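Local coordinates for FBP protein (PDB 5OEZ) that probably catalyses the magnesium-dependent hydrolysis of fructose 1,6-bisphosphate to fructose 6-phosphate and inorganic phosphate, at residues S213-N218 and E231-L236; P227-Y232 and P319-S324; A246-S251 and G264-P269; R258-G263 and A289-Q294. All coordinates share one frame; numbering follows the deposited sequence.

Contact 1: residues S213-N218 and E231-L236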
loop_
_atom_site.group_PDB
_atom_site.type_symbol
_atom_site.label_atom_id
_atom_site.label_comp_id
_atom_site.label_asym_id
_atom_site.label_seq_id
_atom_site.Cartn_x
_atom_site.Cartn_y
_atom_site.Cartn_z
ATOM N N SER C 213 -0.107 -17.224 33.614
ATOM C CA SER C 213 -1.470 -17.641 33.972
ATOM C C SER C 213 -2.534 -17.307 32.915
ATOM O O SER C 213 -3.468 -16.545 33.176
ATOM C CB SER C 213 -1.859 -17.013 35.307
ATOM O OG SER C 213 -0.965 -17.434 36.321
ATOM N N ILE C 214 -2.375 -17.872 31.720
ATOM C CA ILE C 214 -3.342 -17.741 30.635
ATOM C C ILE C 214 -3.581 -19.129 30.075
ATOM O O ILE C 214 -2.624 -19.855 29.791
ATOM C CB ILE C 214 -2.854 -16.829 29.484
ATOM C CG1 ILE C 214 -2.538 -15.423 29.997
ATOM C CG2 ILE C 214 -3.921 -16.731 28.389
ATOM C CD1 ILE C 214 -1.881 -14.516 28.962
ATOM N N TYR C 215 -4.854 -19.481 29.896
ATOM C CA TYR C 215 -5.220 -20.731 29.262
ATOM C C TYR C 215 -6.165 -20.472 28.099
ATOM O O TYR C 215 -6.995 -19.562 28.134
ATOM C CB TYR C 215 -5.810 -21.731 30.275
ATOM C CG TYR C 215 -7.187 -21.452 30.770
ATOM C CD1 TYR C 215 -7.407 -20.552 31.807
ATOM C CD2 TYR C 215 -8.295 -22.103 30.225
ATOM C CE1 TYR C 215 -8.697 -20.296 32.282
ATOM C CE2 TYR C 215 -9.589 -21.861 30.699
ATOM C CZ TYR C 215 -9.789 -20.943 31.720
ATOM O OH TYR C 215 -11.067 -20.666 32.190
ATOM N N SER C 216 -6.043 -21.327 27.087
ATOM C CA SER C 216 -6.725 -21.175 25.822
ATOM C C SER C 216 -7.321 -22.529 25.431
ATOM O O SER C 216 -6.598 -23.465 25.042
ATOM C CB SER C 216 -5.728 -20.632 24.780
ATOM O OG SER C 216 -6.371 -20.137 23.616
ATOM N N VAL C 217 -8.645 -22.632 25.558
ATOM C CA VAL C 217 -9.407 -23.829 25.183
ATOM C C VAL C 217 -10.864 -23.433 24.924
ATOM O O VAL C 217 -11.307 -22.383 25.382
ATOM C CB VAL C 217 -9.298 -24.897 26.299
ATOM C CG1 VAL C 217 -10.099 -24.485 27.534
ATOM C CG2 VAL C 217 -9.739 -26.262 25.799
ATOM N N ASN C 218 -11.577 -24.223 24.130
ATOM C CA ASN C 218 -13.024 -24.033 23.903
ATOM C C ASN C 218 -13.854 -24.737 25.004
ATOM O O ASN C 218 -14.135 -25.918 24.878
ATOM C CB ASN C 218 -13.438 -24.585 22.530
ATOM C CG ASN C 218 -14.922 -24.356 22.214
ATOM O OD1 ASN C 218 -15.710 -23.828 23.019
ATOM N ND2 ASN C 218 -15.300 -24.741 21.023
ATOM N N GLU C 231 -11.119 -31.596 35.586
ATOM C CA GLU C 231 -10.535 -31.259 36.882
ATOM C C GLU C 231 -9.459 -30.196 36.767
ATOM O O GLU C 231 -9.390 -29.305 37.600
ATOM C CB GLU C 231 -9.989 -32.510 37.574
ATOM C CG GLU C 231 -11.096 -33.454 38.019
ATOM C CD GLU C 231 -10.586 -34.742 38.655
ATOM O OE1 GLU C 231 -9.405 -34.795 39.130
ATOM O OE2 GLU C 231 -11.407 -35.700 38.729
ATOM N N TYR C 232 -8.640 -30.305 35.739
ATOM C CA TYR C 232 -7.580 -29.337 35.488
ATOM C C TYR C 232 -8.165 -27.954 35.237
ATOM O O TYR C 232 -7.722 -26.962 35.821
ATOM C CB TYR C 232 -6.716 -29.783 34.301
ATOM C CG TYR C 232 -5.823 -28.702 33.709
ATOM C CD1 TYR C 232 -4.801 -28.137 34.453
ATOM C CD2 TYR C 232 -5.999 -28.255 32.401
ATOM C CE1 TYR C 232 -3.980 -27.173 33.913
ATOM C CE2 TYR C 232 -5.191 -27.272 31.858
ATOM C CZ TYR C 232 -4.180 -26.736 32.613
ATOM O OH TYR C 232 -3.343 -25.771 32.069
ATOM N N ILE C 233 -9.177 -27.899 34.383
ATOM C CA ILE C 233 -9.814 -26.628 34.064
ATOM C C ILE C 233 -10.505 -26.047 35.306
ATOM O O ILE C 233 -10.356 -24.856 35.577
ATOM C CB ILE C 233 -10.748 -26.735 32.841
ATOM C CG1 ILE C 233 -9.934 -27.054 31.578
ATOM C CG2 ILE C 233 -11.547 -25.450 32.637
ATOM C CD1 ILE C 233 -8.928 -25.989 31.143
ATOM N N ASP C 234 -11.198 -26.886 36.076
ATOM C CA ASP C 234 -11.827 -26.430 37.322
ATOM C C ASP C 234 -10.790 -25.848 38.298
ATOM O O ASP C 234 -11.050 -24.846 38.964
ATOM C CB ASP C 234 -12.630 -27.557 37.984
ATOM C CG ASP C 234 -13.895 -27.946 37.195
ATOM O OD1 ASP C 234 -14.201 -27.344 36.138
ATOM O OD2 ASP C 234 -14.591 -28.895 37.632
ATOM N N TYR C 235 -9.615 -26.465 38.352
ATOM C CA TYR C 235 -8.543 -26.001 39.215
ATOM C C TYR C 235 -8.048 -24.604 38.792
ATOM O O TYR C 235 -7.930 -23.733 39.634
ATOM C CB TYR C 235 -7.380 -26.995 39.211
ATOM C CG TYR C 235 -6.202 -26.533 40.041
ATOM C CD1 TYR C 235 -6.174 -26.736 41.422
ATOM C CD2 TYR C 235 -5.105 -25.878 39.442
ATOM C CE1 TYR C 235 -5.082 -26.313 42.185
ATOM C CE2 TYR C 235 -4.020 -25.433 40.202
ATOM C CZ TYR C 235 -4.016 -25.650 41.565
ATOM O OH TYR C 235 -2.964 -25.214 42.325
ATOM N N LEU C 236 -7.769 -24.413 37.502
ATOM C CA LEU C 236 -7.394 -23.095 36.976
ATOM C C LEU C 236 -8.373 -21.987 37.402
ATOM O O LEU C 236 -7.949 -20.907 37.790
ATOM C CB LEU C 236 -7.292 -23.098 35.453
ATOM C CG LEU C 236 -6.288 -24.016 34.771
ATOM C CD1 LEU C 236 -6.213 -23.656 33.295
ATOM C CD2 LEU C 236 -4.897 -23.966 35.396
#
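The phenol oxygen of Tyr215 is hydrogen-bonded to OE2 of Glu219, while the ring behind it forms the apolar contact with helix 227-238. With CG turned between the backbone N and the carbonyl carbon (chi1 73°), the ring presents a face to Leu236. The methyl CD1 of Leu236 lies 3.9 Å from the centroid of the Tyr215 ring and 30° off its normal, which meets the criteria for a CH-pi contact. It is displaced toward the root of the ring, as the 3.5 Å between Leu236 CD1 and Tyr215 CG shows, and the two side chains run past each other in opposite directions. Strand 214-216 and this helix are the first two members of a beta-alpha-beta unit completed by strand 245-246, which pairs in parallel with 214-216. One turn back from Leu236, Ile233 supplies a second methyl: its CD1 is 4.0 Å from Tyr215 CD2 and 4.1 Å from Val217 CG1, the latter approach being tip to tip. On the helix itself, Leu236 CG sits 4.0 Å above the plane of the Tyr232 ring, near its rim. Leu330 of helix 325-338 also packs on Leu236. Further along the first segment, Asn218 belongs to the fructose 6-phosphate site, and its OD1 accepts a hydrogen bond from N of Ala246 in the second subunit.

Contact 2: residues P227-Y232 and P319-S324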
loop_
_atom_site.group_PDB
_atom_site.type_symbol
_atom_site.label_atom_id
_atom_site.label_comp_id
_atom_site.label_asym_id
_atom_site.label_seq_id
_atom_site.Cartn_x
_atom_site.Cartn_y
_atom_site.Cartn_z
ATOM N N PRO C 227 -12.525 -36.770 32.261
ATOM C CA PRO C 227 -12.616 -36.213 33.625
ATOM C C PRO C 227 -11.353 -35.515 34.139
ATOM O O PRO C 227 -11.462 -34.471 34.759
ATOM C CB PRO C 227 -12.955 -37.439 34.479
ATOM C CG PRO C 227 -13.726 -38.326 33.555
ATOM C CD PRO C 227 -13.175 -38.096 32.167
ATOM N N TRP C 228 -10.176 -36.069 33.881
ATOM C CA TRP C 228 -8.957 -35.436 34.359
ATOM C C TRP C 228 -8.783 -33.999 33.822
ATOM O O TRP C 228 -8.298 -33.133 34.535
ATOM C CB TRP C 228 -7.729 -36.278 34.057
ATOM C CG TRP C 228 -7.277 -36.313 32.610
ATOM C CD1 TRP C 228 -7.523 -37.295 31.703
ATOM C CD2 TRP C 228 -6.460 -35.337 31.933
ATOM N NE1 TRP C 228 -6.921 -36.992 30.501
ATOM C CE2 TRP C 228 -6.272 -35.792 30.615
ATOM C CE3 TRP C 228 -5.879 -34.122 32.316
ATOM C CZ2 TRP C 228 -5.510 -35.078 29.673
ATOM C CZ3 TRP C 228 -5.136 -33.423 31.397
ATOM C CH2 TRP C 228 -4.957 -33.900 30.086
ATOM N N PHE C 229 -9.208 -33.754 32.585
ATOM C CA PHE C 229 -9.096 -32.438 31.989
ATOM C C PHE C 229 -10.154 -31.462 32.513
ATOM O O PHE C 229 -9.889 -30.263 32.626
ATOM C CB PHE C 229 -9.129 -32.507 30.456
ATOM C CG PHE C 229 -8.690 -31.224 29.791
ATOM C CD1 PHE C 229 -7.334 -30.943 29.618
ATOM C CD2 PHE C 229 -9.624 -30.291 29.376
ATOM C CE1 PHE C 229 -6.925 -29.752 29.014
ATOM C CE2 PHE C 229 -9.219 -29.098 28.794
ATOM C CZ PHE C 229 -7.864 -28.832 28.603
ATOM N N LYS C 230 -11.338 -31.961 32.842
ATOM C CA LYS C 230 -12.324 -31.134 33.543
ATOM C C LYS C 230 -11.763 -30.676 34.870
ATOM O O LYS C 230 -11.913 -29.518 35.248
ATOM C CB LYS C 230 -13.617 -31.897 33.792
ATOM C CG LYS C 230 -14.386 -32.270 32.543
ATOM C CD LYS C 230 -15.683 -32.962 32.935
ATOM C CE LYS C 230 -16.471 -33.400 31.722
ATOM N NZ LYS C 230 -17.551 -34.318 32.128
ATOM N N GLU C 231 -11.119 -31.596 35.586
ATOM C CA GLU C 231 -10.535 -31.259 36.882
ATOM C C GLU C 231 -9.459 -30.196 36.767
ATOM O O GLU C 231 -9.390 -29.305 37.600
ATOM C CB GLU C 231 -9.989 -32.510 37.574
ATOM C CG GLU C 231 -11.096 -33.454 38.019
ATOM C CD GLU C 231 -10.586 -34.742 38.655
ATOM O OE1 GLU C 231 -9.405 -34.795 39.130
ATOM O OE2 GLU C 231 -11.407 -35.700 38.729
ATOM N N TYR C 232 -8.640 -30.305 35.739
ATOM C CA TYR C 232 -7.580 -29.337 35.488
ATOM C C TYR C 232 -8.165 -27.954 35.237
ATOM O O TYR C 232 -7.722 -26.962 35.821
ATOM C CB TYR C 232 -6.716 -29.783 34.301
ATOM C CG TYR C 232 -5.823 -28.702 33.709
ATOM C CD1 TYR C 232 -4.801 -28.137 34.453
ATOM C CD2 TYR C 232 -5.999 -28.255 32.401
ATOM C CE1 TYR C 232 -3.980 -27.173 33.913
ATOM C CE2 TYR C 232 -5.191 -27.272 31.858
ATOM C CZ TYR C 232 -4.180 -26.736 32.613
ATOM O OH TYR C 232 -3.343 -25.771 32.069
ATOM N N PRO C 319 -4.583 -35.072 19.863
ATOM C CA PRO C 319 -4.796 -33.917 20.737
ATOM C C PRO C 319 -3.483 -33.210 21.022
ATOM O O PRO C 319 -2.412 -33.760 20.760
ATOM C CB PRO C 319 -5.335 -34.546 22.027
ATOM C CG PRO C 319 -4.694 -35.880 22.067
ATOM C CD PRO C 319 -4.558 -36.335 20.635
ATOM N N VAL C 320 -3.553 -31.979 21.528
ATOM C CA VAL C 320 -2.346 -31.195 21.817
ATOM C C VAL C 320 -2.508 -30.412 23.117
ATOM O O VAL C 320 -3.586 -29.885 23.405
ATOM C CB VAL C 320 -1.963 -30.194 20.660
ATOM C CG1 VAL C 320 -1.740 -30.926 19.338
ATOM C CG2 VAL C 320 -3.016 -29.107 20.483
ATOM N N TYR C 321 -1.403 -30.319 23.851
ATOM C CA TYR C 321 -1.241 -29.461 25.004
ATOM C C TYR C 321 0.109 -28.757 24.823
ATOM O O TYR C 321 1.169 -29.369 24.987
ATOM C CB TYR C 321 -1.287 -30.299 26.289
ATOM C CG TYR C 321 -2.410 -31.307 26.288
ATOM C CD1 TYR C 321 -2.201 -32.587 25.794
ATOM C CD2 TYR C 321 -3.692 -30.973 26.723
ATOM C CE1 TYR C 321 -3.221 -33.509 25.754
ATOM C CE2 TYR C 321 -4.723 -31.895 26.687
ATOM C CZ TYR C 321 -4.480 -33.167 26.220
ATOM O OH TYR C 321 -5.478 -34.112 26.157
ATOM N N PHE C 322 0.051 -27.480 24.454
ATOM C CA PHE C 322 1.224 -26.681 24.058
ATOM C C PHE C 322 1.392 -25.466 24.957
ATOM O O PHE C 322 0.425 -24.772 25.235
ATOM C CB PHE C 322 1.044 -26.092 22.642
ATOM C CG PHE C 322 1.176 -27.073 21.502
ATOM C CD1 PHE C 322 1.544 -28.399 21.676
ATOM C CD2 PHE C 322 0.950 -26.632 20.216
ATOM C CE1 PHE C 322 1.655 -29.252 20.586
ATOM C CE2 PHE C 322 1.079 -27.472 19.120
ATOM C CZ PHE C 322 1.431 -28.784 19.301
ATOM N N GLY C 323 2.628 -25.155 25.324
ATOM C CA GLY C 323 2.955 -23.817 25.791
ATOM C C GLY C 323 4.088 -23.759 26.780
ATOM O O GLY C 323 5.060 -24.531 26.693
ATOM N N SER C 324 3.946 -22.813 27.713
ATOM C CA SER C 324 4.883 -22.616 28.802
ATOM C C SER C 324 5.111 -23.944 29.509
ATOM O O SER C 324 4.161 -24.689 29.784
ATOM C CB SER C 324 4.319 -21.588 29.777
ATOM O OG SER C 324 4.163 -20.319 29.161
#
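Trp228 and Phe229 meet Tyr321 in a wholly aromatic helix-to-sheet contact, buried between the first turn of helix 227-238 and strand 317-323 of the C-terminal domain sheet. The backbones stay well apart, with 10.9 Å between the CA atoms of Phe229 and Tyr321, so large side chains must span the gap. Trp228 comes at Tyr321 from the opposite direction, whereas Phe229 and Tyr321 slide past each other, pointing opposite ways. The six-membered ring of Trp228 and the ring of Tyr321 have centroids 5.8 Å apart and planes inclined at 52°, an oblique pairing. Its shortest approach, 3.6 Å, is from Trp228 CZ2 to Tyr321 OH. Phe229, with CG anti to its backbone N (chi1 -166°), brings CE1 to the edge of the Tyr321 ring, 3.9 Å from CE2. Within the helix the two neighbours also brace each other: Phe229 CB lies 4.0 Å above the plane of the Trp228 ring, and Trp228 CZ3 sits at the edge of the Phe229 ring, in its plane. Around this trio, Trp225 meets Phe229 edge-to-face, Cys267 of strand 265-268 touches both Phe229 and Tyr321, and Met332 of helix 325-338 packs on Tyr321. Trp228 NE1 makes a weak hydrogen bond to nearby Glu226 OE1, but none crosses between the two segments. Cohesion across them therefore probably rests on dispersion and the burial of ring carbon, with the rings held against one another by fit and not by a directional bond.

Contact 3: residues A246-S251 and G264-P269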
loop_
_atom_site.group_PDB
_atom_site.type_symbol
_atom_site.label_atom_id
_atom_site.label_comp_id
_atom_site.label_asym_id
_atom_site.label_seq_id
_atom_site.Cartn_x
_atom_site.Cartn_y
_atom_site.Cartn_z
ATOM N N ALA C 246 -8.638 -16.418 30.667
ATOM C CA ALA C 246 -9.007 -17.220 29.503
ATOM C C ALA C 246 -9.008 -16.360 28.220
ATOM O O ALA C 246 -9.478 -15.218 28.231
ATOM C CB ALA C 246 -10.360 -17.851 29.727
ATOM N N ARG C 247 -8.414 -16.902 27.149
ATOM C CA ARG C 247 -8.447 -16.321 25.801
ATOM C C ARG C 247 -8.621 -17.461 24.811
ATOM O O ARG C 247 -7.852 -18.409 24.846
ATOM C CB ARG C 247 -7.132 -15.592 25.470
ATOM C CG ARG C 247 -6.831 -14.365 26.318
ATOM C CD ARG C 247 -7.815 -13.271 26.001
ATOM N NE ARG C 247 -7.523 -12.036 26.719
ATOM C CZ ARG C 247 -7.911 -11.746 27.964
ATOM N NH1 ARG C 247 -8.611 -12.610 28.706
ATOM N NH2 ARG C 247 -7.573 -10.568 28.480
ATOM N N TYR C 248 -9.631 -17.386 23.945
ATOM C CA TYR C 248 -9.796 -18.350 22.852
ATOM C C TYR C 248 -10.333 -17.631 21.611
ATOM O O TYR C 248 -11.536 -17.391 21.466
ATOM C CB TYR C 248 -10.703 -19.510 23.261
ATOM C CG TYR C 248 -10.683 -20.686 22.308
ATOM C CD1 TYR C 248 -9.577 -21.542 22.241
ATOM C CD2 TYR C 248 -11.758 -20.959 21.488
ATOM C CE1 TYR C 248 -9.547 -22.626 21.374
ATOM C CE2 TYR C 248 -11.734 -22.033 20.612
ATOM C CZ TYR C 248 -10.627 -22.862 20.561
ATOM O OH TYR C 248 -10.620 -23.931 19.700
ATOM N N ILE C 249 -9.398 -17.264 20.741
ATOM C CA ILE C 249 -9.706 -16.605 19.485
ATOM C C ILE C 249 -10.503 -17.546 18.584
ATOM O O ILE C 249 -11.366 -17.091 17.869
ATOM C CB ILE C 249 -8.413 -16.127 18.760
ATOM C CG1 ILE C 249 -7.687 -15.043 19.570
ATOM C CG2 ILE C 249 -8.719 -15.562 17.373
ATOM C CD1 ILE C 249 -6.221 -14.855 19.180
ATOM N N GLY C 250 -10.185 -18.839 18.594
ATOM C CA GLY C 250 -10.772 -19.807 17.649
ATOM C C GLY C 250 -10.015 -19.896 16.323
ATOM O O GLY C 250 -10.531 -20.398 15.341
ATOM N N SER C 251 -8.799 -19.366 16.281
ATOM C CA SER C 251 -7.865 -19.572 15.176
ATOM C C SER C 251 -6.632 -20.139 15.850
ATOM O O SER C 251 -5.984 -19.465 16.654
ATOM C CB SER C 251 -7.536 -18.252 14.453
ATOM O OG SER C 251 -6.284 -18.290 13.759
ATOM N N GLY C 264 1.662 -19.130 28.480
ATOM C CA GLY C 264 0.380 -19.742 28.765
ATOM C C GLY C 264 0.312 -21.158 28.246
ATOM O O GLY C 264 1.338 -21.824 28.029
ATOM N N ILE C 265 -0.918 -21.623 28.062
ATOM C CA ILE C 265 -1.191 -22.946 27.542
ATOM C C ILE C 265 -2.285 -22.865 26.498
ATOM O O ILE C 265 -3.275 -22.148 26.675
ATOM C CB ILE C 265 -1.524 -23.991 28.675
ATOM C CG1 ILE C 265 -1.475 -25.418 28.114
ATOM C CG2 ILE C 265 -2.858 -23.713 29.335
ATOM C CD1 ILE C 265 -1.458 -26.508 29.172
ATOM N N PHE C 266 -2.100 -23.641 25.426
ATOM C CA PHE C 266 -3.117 -23.865 24.411
ATOM C C PHE C 266 -3.464 -25.355 24.380
ATOM O O PHE C 266 -2.560 -26.180 24.256
ATOM C CB PHE C 266 -2.588 -23.421 23.037
ATOM C CG PHE C 266 -3.539 -23.685 21.922
ATOM C CD1 PHE C 266 -4.681 -22.901 21.771
ATOM C CD2 PHE C 266 -3.335 -24.764 21.055
ATOM C CE1 PHE C 266 -5.596 -23.160 20.758
ATOM C CE2 PHE C 266 -4.253 -25.041 20.049
ATOM C CZ PHE C 266 -5.384 -24.238 19.905
ATOM N N CYS C 267 -4.756 -25.684 24.417
ATOM C CA CYS C 267 -5.216 -27.091 24.455
ATOM C C CYS C 267 -6.306 -27.392 23.435
ATOM O O CYS C 267 -7.248 -26.625 23.275
ATOM C CB CYS C 267 -5.767 -27.440 25.821
ATOM S SG CYS C 267 -4.648 -27.211 27.181
ATOM N N TYR C 268 -6.115 -28.487 22.706
ATOM C CA TYR C 268 -7.210 -29.193 22.048
ATOM C C TYR C 268 -7.211 -30.592 22.632
ATOM O O TYR C 268 -6.557 -31.491 22.091
ATOM C CB TYR C 268 -7.072 -29.291 20.553
ATOM C CG TYR C 268 -7.485 -28.089 19.734
ATOM C CD1 TYR C 268 -8.813 -27.671 19.665
ATOM C CD2 TYR C 268 -6.547 -27.404 18.963
ATOM C CE1 TYR C 268 -9.184 -26.565 18.891
ATOM C CE2 TYR C 268 -6.911 -26.319 18.175
ATOM C CZ TYR C 268 -8.228 -25.895 18.147
ATOM O OH TYR C 268 -8.581 -24.813 17.375
ATOM N N PRO C 269 -7.932 -30.766 23.738
ATOM C CA PRO C 269 -7.915 -32.028 24.444
ATOM C C PRO C 269 -8.727 -33.068 23.734
ATOM O O PRO C 269 -9.497 -32.750 22.839
ATOM C CB PRO C 269 -8.601 -31.694 25.766
ATOM C CG PRO C 269 -9.594 -30.657 25.398
ATOM C CD PRO C 269 -8.946 -29.844 24.293
#
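Phe266, Tyr268 and the facing Tyr248 bring together strand 265-268 and the loop that leaves strand 245-246 for helix 252-262. The strand is central in the C-terminal domain sheet, pairing in parallel with 214-216 and antiparallel with 317-323. In sequence order, Phe266 makes the first contact: its CE1 is 4.0 Å from Tyr248 CE1, the two side chains crossing at a slant, and its other neighbours include Asp255 and Ile256 of helix 252-262. Cys267 points to the other side of the strand. Tyr268 returns to the side of Phe266, and its side chain meets that of Tyr248 at about a right angle. To reach it, Tyr248 extends with CG anti to the backbone N (chi1 -167°), and Gly250 N lies 3.9 Å above one face of its ring. Both tyrosines bind fructose 6-phosphate in another structure of this protein, so the contact probably helps shape that pocket. At the meeting point the Tyr248 hydroxyl approaches the far end of the other ring obliquely: Tyr248 OH lies 3.1 Å from Tyr268 CE1, 3.5 Å from Tyr268 CZ and 3.2 Å from Tyr268 OH.

Contact 4: residues R258-G263 and A289-Q294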
loop_
_atom_site.group_PDB
_atom_site.type_symbol
_atom_site.label_atom_id
_atom_site.label_comp_id
_atom_site.label_asym_id
_atom_site.label_seq_id
_atom_site.Cartn_x
_atom_site.Cartn_y
_atom_site.Cartn_z
ATOM N N ARG C 258 -0.082 -15.960 20.179
ATOM C CA ARG C 258 -0.203 -15.307 21.495
ATOM C C ARG C 258 0.518 -16.127 22.569
ATOM O O ARG C 258 1.250 -15.576 23.397
ATOM C CB ARG C 258 -1.670 -15.101 21.889
ATOM C CG ARG C 258 -1.881 -14.232 23.131
ATOM C CD ARG C 258 -3.275 -14.381 23.768
ATOM N NE ARG C 258 -3.549 -15.787 23.988
ATOM C CZ ARG C 258 -4.421 -16.539 23.322
ATOM N NH1 ARG C 258 -5.255 -16.032 22.423
ATOM N NH2 ARG C 258 -4.494 -17.839 23.613
ATOM N N THR C 259 0.323 -17.436 22.560
ATOM C CA THR C 259 0.945 -18.308 23.565
ATOM C C THR C 259 2.465 -18.175 23.547
ATOM O O THR C 259 3.084 -18.036 24.592
ATOM C CB THR C 259 0.528 -19.777 23.349
ATOM O OG1 THR C 259 -0.900 -19.873 23.416
ATOM C CG2 THR C 259 1.146 -20.707 24.393
ATOM N N LEU C 260 3.061 -18.242 22.364
ATOM C CA LEU C 260 4.495 -18.051 22.205
ATOM C C LEU C 260 5.035 -16.745 22.777
ATOM O O LEU C 260 6.080 -16.742 23.410
ATOM C CB LEU C 260 4.877 -18.055 20.719
ATOM C CG LEU C 260 5.273 -19.276 19.940
ATOM C CD1 LEU C 260 6.221 -18.842 18.827
ATOM C CD2 LEU C 260 5.935 -20.283 20.825
ATOM N N LEU C 261 4.353 -15.640 22.509
ATOM C CA LEU C 261 4.840 -14.318 22.924
ATOM C C LEU C 261 4.507 -13.949 24.354
ATOM O O LEU C 261 5.320 -13.320 25.031
ATOM C CB LEU C 261 4.310 -13.236 21.993
ATOM C CG LEU C 261 4.765 -13.355 20.530
ATOM C CD1 LEU C 261 4.113 -12.264 19.687
ATOM C CD2 LEU C 261 6.281 -13.273 20.397
ATOM N N TYR C 262 3.318 -14.314 24.817
ATOM C CA TYR C 262 2.887 -13.981 26.187
ATOM C C TYR C 262 3.150 -15.104 27.171
ATOM O O TYR C 262 3.288 -14.857 28.353
ATOM C CB TYR C 262 1.393 -13.666 26.202
ATOM C CG TYR C 262 0.978 -12.361 25.544
ATOM C CD1 TYR C 262 1.871 -11.585 24.794
ATOM C CD2 TYR C 262 -0.336 -11.902 25.678
ATOM C CE1 TYR C 262 1.466 -10.397 24.213
ATOM C CE2 TYR C 262 -0.752 -10.728 25.093
ATOM C CZ TYR C 262 0.150 -9.968 24.365
ATOM O OH TYR C 262 -0.246 -8.777 23.777
ATOM N N GLY C 263 3.237 -16.342 26.686
ATOM C CA GLY C 263 3.199 -17.513 27.560
ATOM C C GLY C 263 1.778 -17.997 27.794
ATOM O O GLY C 263 0.813 -17.364 27.351
ATOM N N ALA C 289 4.586 -27.946 17.126
ATOM C CA ALA C 289 5.370 -28.520 18.215
ATOM C C ALA C 289 6.857 -28.146 18.108
ATOM O O ALA C 289 7.491 -27.857 19.119
ATOM C CB ALA C 289 5.195 -30.033 18.250
ATOM N N MET C 290 7.415 -28.195 16.897
ATOM C CA MET C 290 8.836 -27.850 16.690
ATOM C C MET C 290 9.092 -26.392 17.039
ATOM O O MET C 290 10.082 -26.070 17.665
ATOM C CB MET C 290 9.288 -28.114 15.248
ATOM C CG MET C 290 10.805 -28.090 15.083
ATOM S SD MET C 290 11.330 -28.228 13.362
ATOM C CE MET C 290 13.092 -27.909 13.517
ATOM N N ILE C 291 8.179 -25.513 16.658
ATOM C CA ILE C 291 8.315 -24.099 16.995
ATOM C C ILE C 291 8.265 -23.868 18.505
ATOM O O ILE C 291 9.143 -23.214 19.053
ATOM C CB ILE C 291 7.245 -23.266 16.282
ATOM C CG1 ILE C 291 7.530 -23.256 14.772
ATOM C CG2 ILE C 291 7.236 -21.838 16.801
ATOM C CD1 ILE C 291 6.285 -23.064 13.936
ATOM N N VAL C 292 7.264 -24.444 19.163
ATOM C CA VAL C 292 7.093 -24.311 20.618
ATOM C C VAL C 292 8.298 -24.870 21.374
ATOM O O VAL C 292 8.772 -24.246 22.321
ATOM C CB VAL C 292 5.769 -24.982 21.100
ATOM C CG1 VAL C 292 5.704 -25.147 22.612
ATOM C CG2 VAL C 292 4.575 -24.176 20.613
ATOM N N GLU C 293 8.797 -26.039 20.984
ATOM C CA GLU C 293 9.994 -26.599 21.668
ATOM C C GLU C 293 11.225 -25.722 21.472
ATOM O O GLU C 293 11.959 -25.472 22.415
ATOM C CB GLU C 293 10.312 -28.031 21.211
ATOM C CG GLU C 293 9.375 -29.107 21.758
ATOM C CD GLU C 293 9.922 -30.534 21.600
ATOM O OE1 GLU C 293 11.106 -30.698 21.214
ATOM O OE2 GLU C 293 9.166 -31.505 21.877
ATOM N N GLN C 294 11.438 -25.259 20.241
ATOM C CA GLN C 294 12.579 -24.401 19.920
ATOM C C GLN C 294 12.532 -23.056 20.638
ATOM O O GLN C 294 13.561 -22.429 20.825
ATOM C CB GLN C 294 12.674 -24.202 18.411
ATOM C CG GLN C 294 13.090 -25.459 17.659
ATOM C CD GLN C 294 14.528 -25.855 17.948
ATOM O OE1 GLN C 294 15.437 -25.025 17.945
ATOM N NE2 GLN C 294 14.737 -27.130 18.206
#
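Leu260 leaves helix 252-262 and reaches across to Ile291 and Val292 of helix 281-294. Its CB is still 5.9 Å from Ile291 CG2, so the root of the side chain only bridges the gap. CG closes in to 4.5 Å from the same Ile291 CG2, and there the chain forks. The branch CD1 meets that methyl at 3.8 Å, the two side chains crossing at about a right angle. The other branch, CD2, turns toward the next residue of the partner helix, lying 4.1 Å from Val292 CG2 and 4.2 Å from Val292 CA. A first torsion of -91° puts CG about 30° from a staggered position, and from there the fork straddles two successive residues. Both helices lie on one side of the C-terminal domain sheet, between it and the large N-terminal sheet, as expected for the layered fold of class 1 fructose-1,6-bisphosphatases. Tyr170 of strand 167-173 touches both Leu260 and Ile291, and Thr182 of strand 177-182 packs on Ile291. The backbones come nearest where Leu260 CA stands 7.0 Å from Val292 CA.

From the N-terminal end, contact 1 closes a short loop, bringing helix 227-238 back over the strand that precedes it. Contact 2 starts on the same helix, sharing Glu231 and Tyr232, and closes a far longer loop at strand 317-323. Contacts 3 and 4 both fall within that span; contact 3 closes a loop as short as that of contact 1, around helix 252-262. The two cross, since 258-263 lies between the segments of contact 3 while 289-294 comes after both. Strand 265-268 joins the set at backbone level: Cys267 N bonds to Ser216 O, and Phe266 N to Phe322 O. Contacts 1 and 2 thus pack a helix on one sheet face, whereas contact 4 pairs two helices beyond the other.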